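Local coordinates for protein 3,4-dihydroxy-2-butanone 4-phosphate synthase (Candida albicans, PDB 1TKS) that converts D-ribulose 5-phosphate to formate and 3,4-dihydroxy-2-butanone 4-phosphate, a step of riboflavin biosynthesis, at residues E32-M37 / I164-R169; G56-P61 / G127-L132; L62-A67 / R133-L138. One frame throughout, in Å; residues are numbered along the deposited sequence.

Contact 1: E32-M37 / I164-R169; sequences EGDLIM and ICELVR
Gly33 O takes two donors: Leu167 N, 3.0 Å from Gly33 O, and a water that also donates to Leu167 O. Two more backbone bonds pair Leu35 with Cys165. Leu35 N meets Cys165 O at 2.9 Å and Cys165 N returns to Leu35 O at 3.2 Å. Non-hydrogen-bonded pairs flank them, Asp34 with Glu166 and Ile36 with Ile164, their side chains on one face. There Ile164 CG2, set anti to the carbonyl carbon, presses tightly on both branches of Ile36, Ile36 CG1 being 3.4 Å and Ile36 CG2 3.5 Å from Ile164 CG2. Beside them Asp34 OD1 lies 3.1 Å from Glu166 CA, and the two carboxylates stand at 90° to each other. Each turns to a partner of its own: Asp34 OD2 bonds His145 ND1, Glu166 OE2 bonds Ser55 OG. On the other face Leu35 crosses Leu167 at about a right angle, Leu35 CD1 lying 3.6 Å from Leu167 CD2, with Leu50 of helix 44-52 also against Leu35. The antiparallel pair lies at one end of a mixed four-stranded sheet and carries Asp34, a probable D-ribulose 5-phosphate ligand, beside His145, a probable magnesium ligand.

Contact 2: G56-P61 / G127-L132; sequences GYVCVP and GHILPL
Tyr57 holds CG anti to its amide nitrogen (chi1 -152°), while Leu130 holds CG anti to its carbonyl carbon (chi1 -64°); together these settings bring one leucine methyl over the phenol ring. Leu130 CD1 sits 3.5 Å from the centroid of the Tyr57 ring and only 2° off its normal, a CH-pi contact over the centre of the face. The other methyl reaches the hydroxyl end, Leu130 CD2 to Tyr57 OH being 3.6 Å. Tyr57 itself is the centre of an inverse gamma turn. Beyond it the chain enters a parallel strand pair in which Cys59, Val60 and Pro61 run beside Leu130, Pro131 and Leu132. Val60 N bonds Leu130 O at 2.9 Å and Leu132 N bonds Val60 O at 2.9 Å; a weak bond from Leu130 N to Val58 O precedes them. Water also donates to Val58 O and to His128 O, bridging the two segments just before the strands begin. On the face carrying Cys59, Leu132 CD1 packs 3.5 Å from Cys59 CB, and Leu132 and Pro61 touch Thr146 of helix 145-155. On the face carrying Val60, Val60 CG2 meets Ile129 CG2 at 3.5 Å, and both side chains touch Thr110 of helix 103-114. Tyr57 of the second subunit packs on Leu130 and meets the His128 ring obliquely.

Contact 3: L62-A67 / R133-L138; sequences LSEERA and RAVPGL
Leu62 and Ser63 pair with Arg133 and Ala134 as parallel strand ends, after which the first strand leads into helix 64-69 and the second into a type II turn from Val135 to Leu138. Two backbone hydrogen bonds cross this strand-to-helix junction. Ala134 N gives a nearly straight one (176°) to Leu62 O at 2.7 Å. The longer bond from Glu64 N to Ala134 O, 3.3 Å, ties the first turn of the helix to the neighbouring strand. Ser63 occupies the N-cap position, where its OG accepts from Arg66 N.

Charged groups meet less directly. Glu64 and Arg133 cross at about a right angle, with the carboxylate and guanidinium planes 87° apart. Their salt bridge is long, Glu64 OE1 lying 3.9 Å from Arg133 NH2 and well out of the guanidinium plane; no N-H points at that oxygen, and the attraction is probably one of charge alone. A water completes the polar link by donating to both Glu64 OE2 and Arg133 O.

Van der Waals contact is made largely by the stems of these side chains. The bend at chi3 (67°) brings the guanidinium against Glu64: Glu64 CG lies 3.4 Å from Arg133 NE, and Ala67 CB packs against Arg133 CG at 3.9 Å. Ala134 meanwhile lies against Thr146 and Val150 of helix 145-155. The glutamate, extended beyond CG, crosses the side chain of Pro136 at about a right angle, with Glu64 OE2 3.6 Å from Pro136 CD.

How the contacts relate
Contacts 2 and 3 are successive parts of one parallel pair, strands 59-63 and 129-134. Their centres lie about 15 Å apart, and Leu62 N, probably hydrogen-bonded to Leu132 O, carries the pairing from one into the other. Contact 1 belongs to the mixed sheet, its centre about 13 Å from that of contact 2; a probable bond from Ile164 N to Cys59 O joins the two systems. The centre of contact 3 lies about 20 Å from that of contact 1, across the chain's centre. Along the sequence, contact 1 closes a loop enclosing the other two, whose segments alternate. Helix 145-155, with probable substrate-binding residues His145 and Thr146 at its start, packs against all three, and contacts 1 and 2 also touch the second subunit.

Contact 1: E32-M37 / I164-R169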
loop_
_atom_site.group_PDB
_atom_site.type_symbol
_atom_site.label_atom_id
_atom_site.label_comp_id
_atom_site.label_asym_id
_atom_site.label_seq_id
_atom_site.Cartn_x
_atom_site.Cartn_y
_atom_site.Cartn_z
ATOM N N GLU B 32 7.156 -16.838 -3.797
ATOM C CA GLU B 32 6.378 -15.724 -4.330
ATOM C C GLU B 32 7.390 -14.649 -4.735
ATOM O O GLU B 32 8.349 -14.385 -4.005
ATOM C CB GLU B 32 5.417 -15.186 -3.269
ATOM C CG GLU B 32 4.594 -16.269 -2.581
ATOM C CD GLU B 32 3.485 -15.697 -1.726
ATOM O OE1 GLU B 32 3.721 -14.666 -1.061
ATOM O OE2 GLU B 32 2.382 -16.284 -1.716
ATOM N N GLY B 33 7.173 -14.033 -5.895
ATOM C CA GLY B 33 8.111 -13.037 -6.389
ATOM C C GLY B 33 7.820 -11.571 -6.120
ATOM O O GLY B 33 6.670 -11.130 -6.117
ATOM N N ASP B 34 8.888 -10.810 -5.893
ATOM C CA ASP B 34 8.779 -9.379 -5.643
ATOM C C ASP B 34 9.545 -8.608 -6.702
ATOM O O ASP B 34 10.579 -9.066 -7.192
ATOM C CB ASP B 34 9.363 -9.006 -4.273
ATOM C CG ASP B 34 8.475 -9.418 -3.107
ATOM O OD1 ASP B 34 7.309 -9.792 -3.327
ATOM O OD2 ASP B 34 8.957 -9.351 -1.957
ATOM N N LEU B 35 9.027 -7.439 -7.061
ATOM C CA LEU B 35 9.708 -6.579 -8.020
ATOM C C LEU B 35 10.608 -5.664 -7.196
ATOM O O LEU B 35 10.175 -5.115 -6.182
ATOM C CB LEU B 35 8.699 -5.737 -8.800
ATOM C CG LEU B 35 8.014 -6.459 -9.957
ATOM C CD1 LEU B 35 6.914 -5.582 -10.520
ATOM C CD2 LEU B 35 9.049 -6.790 -11.028
ATOM N N ILE B 36 11.859 -5.515 -7.621
ATOM C CA ILE B 36 12.816 -4.655 -6.923
ATOM C C ILE B 36 13.652 -3.855 -7.918
ATOM O O ILE B 36 14.070 -4.382 -8.949
ATOM C CB ILE B 36 13.829 -5.462 -6.065
ATOM C CG1 ILE B 36 13.097 -6.442 -5.145
ATOM C CG2 ILE B 36 14.692 -4.499 -5.251
ATOM C CD1 ILE B 36 14.020 -7.235 -4.229
ATOM N N MET B 37 13.885 -2.583 -7.614
ATOM C CA MET B 37 14.730 -1.742 -8.459
ATOM C C MET B 37 15.382 -0.662 -7.617
ATOM O O MET B 37 15.004 -0.451 -6.467
ATOM C CB MET B 37 13.938 -1.115 -9.623
ATOM C CG MET B 37 12.979 0.033 -9.277
ATOM S SD MET B 37 12.477 0.950 -10.752
ATOM C CE MET B 37 13.908 1.958 -11.064
ATOM N N ILE B 164 10.631 -1.931 -3.324
ATOM C CA ILE B 164 10.082 -3.259 -3.587
ATOM C C ILE B 164 8.579 -3.380 -3.347
ATOM O O ILE B 164 7.972 -2.555 -2.664
ATOM C CB ILE B 164 10.781 -4.333 -2.692
ATOM C CG1 ILE B 164 10.357 -4.171 -1.227
ATOM C CG2 ILE B 164 12.298 -4.187 -2.777
ATOM C CD1 ILE B 164 10.885 -5.281 -0.303
ATOM N N CYS B 165 7.986 -4.424 -3.922
ATOM C CA CYS B 165 6.566 -4.709 -3.732
ATOM C C CYS B 165 6.252 -6.072 -4.334
ATOM O O CYS B 165 6.866 -6.475 -5.319
ATOM C CB CYS B 165 5.690 -3.624 -4.361
ATOM S SG CYS B 165 4.062 -3.504 -3.527
ATOM N N GLU B 166 5.287 -6.763 -3.732
ATOM C CA GLU B 166 4.882 -8.111 -4.138
ATOM C C GLU B 166 4.052 -8.205 -5.412
ATOM O O GLU B 166 3.037 -7.525 -5.545
ATOM C CB GLU B 166 4.076 -8.779 -3.016
ATOM C CG GLU B 166 4.714 -8.770 -1.636
ATOM C CD GLU B 166 4.458 -7.486 -0.863
ATOM O OE1 GLU B 166 4.771 -7.455 0.344
ATOM O OE2 GLU B 166 3.949 -6.512 -1.455
ATOM N N LEU B 167 4.470 -9.063 -6.338
ATOM C CA LEU B 167 3.715 -9.252 -7.575
ATOM C C LEU B 167 2.406 -9.976 -7.270
ATOM O O LEU B 167 2.390 -10.950 -6.518
ATOM C CB LEU B 167 4.530 -10.075 -8.576
ATOM C CG LEU B 167 5.563 -9.300 -9.395
ATOM C CD1 LEU B 167 6.555 -10.268 -10.006
ATOM C CD2 LEU B 167 4.864 -8.481 -10.473
ATOM N N VAL B 168 1.311 -9.498 -7.851
ATOM C CA VAL B 168 0.006 -10.122 -7.637
ATOM C C VAL B 168 -0.699 -10.384 -8.963
ATOM O O VAL B 168 -0.604 -9.591 -9.908
ATOM C CB VAL B 168 -0.922 -9.251 -6.742
ATOM C CG1 VAL B 168 -0.261 -8.992 -5.394
ATOM C CG2 VAL B 168 -1.261 -7.944 -7.437
ATOM N N ARG B 169 -1.401 -11.512 -9.025
ATOM C CA ARG B 169 -2.136 -11.918 -10.222
ATOM C C ARG B 169 -3.371 -11.053 -10.426
ATOM O O ARG B 169 -4.093 -10.754 -9.477
ATOM C CB ARG B 169 -2.579 -13.377 -10.101
ATOM C CG ARG B 169 -1.456 -14.399 -10.140
ATOM C CD ARG B 169 -1.890 -15.695 -9.466
ATOM N NE ARG B 169 -3.165 -16.197 -9.976
ATOM C CZ ARG B 169 -3.334 -16.739 -11.179
ATOM N NH1 ARG B 169 -4.533 -17.161 -11.558
ATOM N NH2 ARG B 169 -2.304 -16.862 -12.003
HETATM O O HOH W 1 4.424 -12.032 -4.790
#

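Contact 2: G56-P61 / G127-L132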
loop_
_atom_site.group_PDB
_atom_site.type_symbol
_atom_site.label_atom_id
_atom_site.label_comp_id
_atom_site.label_asym_id
_atom_site.label_seq_id
_atom_site.Cartn_x
_atom_site.Cartn_y
_atom_site.Cartn_z
ATOM N N GLY B 56 0.731 -2.922 -3.981
ATOM C CA GLY B 56 0.625 -1.491 -3.764
ATOM C C GLY B 56 1.210 -1.013 -2.445
ATOM O O GLY B 56 1.340 0.189 -2.229
ATOM N N TYR B 57 1.549 -1.945 -1.558
ATOM C CA TYR B 57 2.150 -1.609 -0.265
ATOM C C TYR B 57 3.633 -1.438 -0.586
ATOM O O TYR B 57 4.460 -2.277 -0.239
ATOM C CB TYR B 57 1.940 -2.771 0.722
ATOM C CG TYR B 57 1.889 -2.369 2.182
ATOM C CD1 TYR B 57 0.899 -1.508 2.648
ATOM C CD2 TYR B 57 2.813 -2.868 3.101
ATOM C CE1 TYR B 57 0.824 -1.152 3.992
ATOM C CE2 TYR B 57 2.747 -2.515 4.453
ATOM C CZ TYR B 57 1.751 -1.660 4.888
ATOM O OH TYR B 57 1.660 -1.308 6.218
ATOM N N VAL B 58 3.956 -0.337 -1.261
ATOM C CA VAL B 58 5.321 -0.068 -1.705
ATOM C C VAL B 58 6.285 0.341 -0.601
ATOM O O VAL B 58 6.066 1.327 0.109
ATOM C CB VAL B 58 5.321 1.003 -2.824
ATOM C CG1 VAL B 58 6.739 1.274 -3.297
ATOM C CG2 VAL B 58 4.472 0.515 -3.999
ATOM N N CYS B 59 7.365 -0.427 -0.484
ATOM C CA CYS B 59 8.385 -0.208 0.532
ATOM C C CYS B 59 9.722 0.227 -0.050
ATOM O O CYS B 59 10.056 -0.092 -1.192
ATOM C CB CYS B 59 8.565 -1.486 1.354
ATOM S SG CYS B 59 7.067 -2.005 2.240
ATOM N N VAL B 60 10.488 0.956 0.755
ATOM C CA VAL B 60 11.784 1.443 0.322
ATOM C C VAL B 60 12.894 1.012 1.275
ATOM O O VAL B 60 13.143 1.655 2.294
ATOM C CB VAL B 60 11.779 2.985 0.187
ATOM C CG1 VAL B 60 13.172 3.485 -0.169
ATOM C CG2 VAL B 60 10.781 3.408 -0.889
ATOM N N PRO B 61 13.553 -0.116 0.965
ATOM C CA PRO B 61 14.645 -0.616 1.805
ATOM C C PRO B 61 15.790 0.394 1.840
ATOM O O PRO B 61 16.207 0.904 0.799
ATOM C CB PRO B 61 15.045 -1.907 1.103
ATOM C CG PRO B 61 13.745 -2.408 0.591
ATOM C CD PRO B 61 13.115 -1.153 0.011
ATOM N N GLY B 127 3.632 9.418 6.200
ATOM C CA GLY B 127 3.506 9.631 4.770
ATOM C C GLY B 127 2.883 8.460 4.040
ATOM O O GLY B 127 2.139 7.680 4.626
ATOM N N HIS B 128 3.214 8.329 2.757
ATOM C CA HIS B 128 2.660 7.269 1.924
ATOM C C HIS B 128 3.680 6.241 1.439
ATOM O O HIS B 128 3.340 5.334 0.678
ATOM C CB HIS B 128 1.931 7.902 0.742
ATOM C CG HIS B 128 0.750 8.731 1.145
ATOM N ND1 HIS B 128 -0.530 8.223 1.204
ATOM C CD2 HIS B 128 0.660 10.026 1.530
ATOM C CE1 HIS B 128 -1.359 9.170 1.606
ATOM N NE2 HIS B 128 -0.663 10.274 1.810
ATOM N N ILE B 129 4.932 6.403 1.864
ATOM C CA ILE B 129 5.994 5.464 1.523
ATOM C C ILE B 129 6.422 4.769 2.811
ATOM O O ILE B 129 6.494 5.393 3.873
ATOM C CB ILE B 129 7.220 6.173 0.883
ATOM C CG1 ILE B 129 6.938 6.462 -0.590
ATOM C CG2 ILE B 129 8.473 5.308 1.021
ATOM C CD1 ILE B 129 6.799 5.229 -1.464
ATOM N N LEU B 130 6.691 3.472 2.704
ATOM C CA LEU B 130 7.102 2.656 3.837
ATOM C C LEU B 130 8.596 2.297 3.798
ATOM O O LEU B 130 8.981 1.290 3.200
ATOM C CB LEU B 130 6.269 1.362 3.865
ATOM C CG LEU B 130 4.751 1.492 4.079
ATOM C CD1 LEU B 130 4.004 0.684 3.017
ATOM C CD2 LEU B 130 4.376 1.004 5.478
ATOM N N PRO B 131 9.457 3.117 4.425
ATOM C CA PRO B 131 10.891 2.807 4.420
ATOM C C PRO B 131 11.131 1.556 5.264
ATOM O O PRO B 131 10.424 1.320 6.244
ATOM C CB PRO B 131 11.529 4.047 5.061
ATOM C CG PRO B 131 10.529 5.143 4.792
ATOM C CD PRO B 131 9.208 4.438 5.023
ATOM N N LEU B 132 12.125 0.759 4.878
ATOM C CA LEU B 132 12.467 -0.460 5.609
ATOM C C LEU B 132 13.940 -0.405 5.982
ATOM O O LEU B 132 14.762 0.042 5.187
ATOM C CB LEU B 132 12.215 -1.697 4.749
ATOM C CG LEU B 132 10.805 -1.874 4.193
ATOM C CD1 LEU B 132 10.688 -3.245 3.543
ATOM C CD2 LEU B 132 9.787 -1.727 5.308
HETATM O O HOH W 2 3.630 2.807 -0.477
#

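Contact 3: L62-A67 / R133-L138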
loop_
_atom_site.group_PDB
_atom_site.type_symbol
_atom_site.label_atom_id
_atom_site.label_comp_id
_atom_site.label_asym_id
_atom_site.label_seq_id
_atom_site.Cartn_x
_atom_site.Cartn_y
_atom_site.Cartn_z
ATOM N N LEU B 62 16.279 0.679 3.043
ATOM C CA LEU B 62 17.387 1.603 3.257
ATOM C C LEU B 62 18.282 0.964 4.306
ATOM O O LEU B 62 17.829 0.115 5.070
ATOM C CB LEU B 62 16.882 2.941 3.805
ATOM C CG LEU B 62 15.875 3.723 2.967
ATOM C CD1 LEU B 62 15.311 4.868 3.794
ATOM C CD2 LEU B 62 16.551 4.238 1.709
ATOM N N SER B 63 19.550 1.351 4.353
ATOM C CA SER B 63 20.416 0.785 5.371
ATOM C C SER B 63 20.028 1.444 6.691
ATOM O O SER B 63 19.475 2.547 6.704
ATOM C CB SER B 63 21.885 1.079 5.061
ATOM O OG SER B 63 22.124 2.478 5.070
ATOM N N GLU B 64 20.295 0.766 7.803
ATOM C CA GLU B 64 19.985 1.334 9.111
ATOM C C GLU B 64 20.705 2.671 9.273
ATOM O O GLU B 64 20.149 3.621 9.826
ATOM C CB GLU B 64 20.414 0.371 10.225
ATOM C CG GLU B 64 19.380 -0.711 10.524
ATOM C CD GLU B 64 19.860 -1.741 11.537
ATOM O OE1 GLU B 64 20.716 -1.404 12.380
ATOM O OE2 GLU B 64 19.367 -2.888 11.500
ATOM N N GLU B 65 21.937 2.743 8.778
ATOM C CA GLU B 65 22.716 3.965 8.891
ATOM C C GLU B 65 22.039 5.123 8.164
ATOM O O GLU B 65 22.005 6.245 8.674
ATOM C CB GLU B 65 24.137 3.754 8.353
ATOM C CG GLU B 65 25.178 4.541 9.138
ATOM C CD GLU B 65 26.595 4.362 8.629
ATOM O OE1 GLU B 65 26.971 3.230 8.256
ATOM O OE2 GLU B 65 27.342 5.364 8.622
ATOM N N ARG B 66 21.494 4.851 6.980
ATOM C CA ARG B 66 20.814 5.882 6.206
ATOM C C ARG B 66 19.506 6.296 6.872
ATOM O O ARG B 66 19.210 7.483 6.974
ATOM C CB ARG B 66 20.535 5.388 4.781
ATOM C CG ARG B 66 19.748 6.381 3.932
ATOM C CD ARG B 66 20.476 7.714 3.812
ATOM N NE ARG B 66 21.611 7.658 2.893
ATOM C CZ ARG B 66 21.500 7.640 1.567
ATOM N NH1 ARG B 66 22.586 7.588 0.807
ATOM N NH2 ARG B 66 20.303 7.683 0.998
ATOM N N ALA B 67 18.724 5.320 7.322
ATOM C CA ALA B 67 17.460 5.618 7.984
ATOM C C ALA B 67 17.724 6.503 9.204
ATOM O O ALA B 67 16.956 7.419 9.490
ATOM C CB ALA B 67 16.759 4.325 8.403
ATOM N N ARG B 133 14.273 -0.858 7.188
ATOM C CA ARG B 133 15.657 -0.836 7.650
ATOM C C ARG B 133 16.401 -2.149 7.429
ATOM O O ARG B 133 16.105 -3.155 8.075
ATOM C CB ARG B 133 15.706 -0.473 9.136
ATOM C CG ARG B 133 15.201 0.927 9.444
ATOM C CD ARG B 133 15.354 1.261 10.920
ATOM N NE ARG B 133 16.767 1.353 11.279
ATOM C CZ ARG B 133 17.222 1.756 12.461
ATOM N NH1 ARG B 133 16.376 2.110 13.419
ATOM N NH2 ARG B 133 18.527 1.808 12.681
ATOM N N ALA B 134 17.370 -2.134 6.521
ATOM C CA ALA B 134 18.163 -3.327 6.233
ATOM C C ALA B 134 19.270 -3.451 7.279
ATOM O O ALA B 134 19.966 -2.479 7.571
ATOM C CB ALA B 134 18.766 -3.226 4.837
ATOM N N VAL B 135 19.438 -4.646 7.838
ATOM C CA VAL B 135 20.456 -4.857 8.861
ATOM C C VAL B 135 21.878 -4.801 8.310
ATOM O O VAL B 135 22.119 -5.114 7.141
ATOM C CB VAL B 135 20.266 -6.220 9.587
ATOM C CG1 VAL B 135 18.881 -6.290 10.199
ATOM C CG2 VAL B 135 20.481 -7.385 8.617
ATOM N N PRO B 136 22.839 -4.372 9.146
ATOM C CA PRO B 136 24.239 -4.290 8.724
ATOM C C PRO B 136 24.699 -5.681 8.301
ATOM O O PRO B 136 24.400 -6.669 8.975
ATOM C CB PRO B 136 24.950 -3.818 9.987
ATOM C CG PRO B 136 23.926 -2.965 10.647
ATOM C CD PRO B 136 22.662 -3.787 10.487
ATOM N N GLY B 137 25.431 -5.760 7.197
ATOM C CA GLY B 137 25.891 -7.050 6.720
ATOM C C GLY B 137 24.976 -7.541 5.616
ATOM O O GLY B 137 25.305 -8.479 4.894
ATOM N N LEU B 138 23.816 -6.902 5.500
ATOM C CA LEU B 138 22.831 -7.233 4.477
ATOM C C LEU B 138 22.544 -8.733 4.364
ATOM O O LEU B 138 22.273 -9.380 5.373
ATOM C CB LEU B 138 23.285 -6.648 3.133
ATOM C CG LEU B 138 23.542 -5.129 3.175
ATOM C CD1 LEU B 138 24.056 -4.664 1.823
ATOM C CD2 LEU B 138 22.260 -4.388 3.555
HETATM O O HOH W 3 16.580 -3.332 10.954
#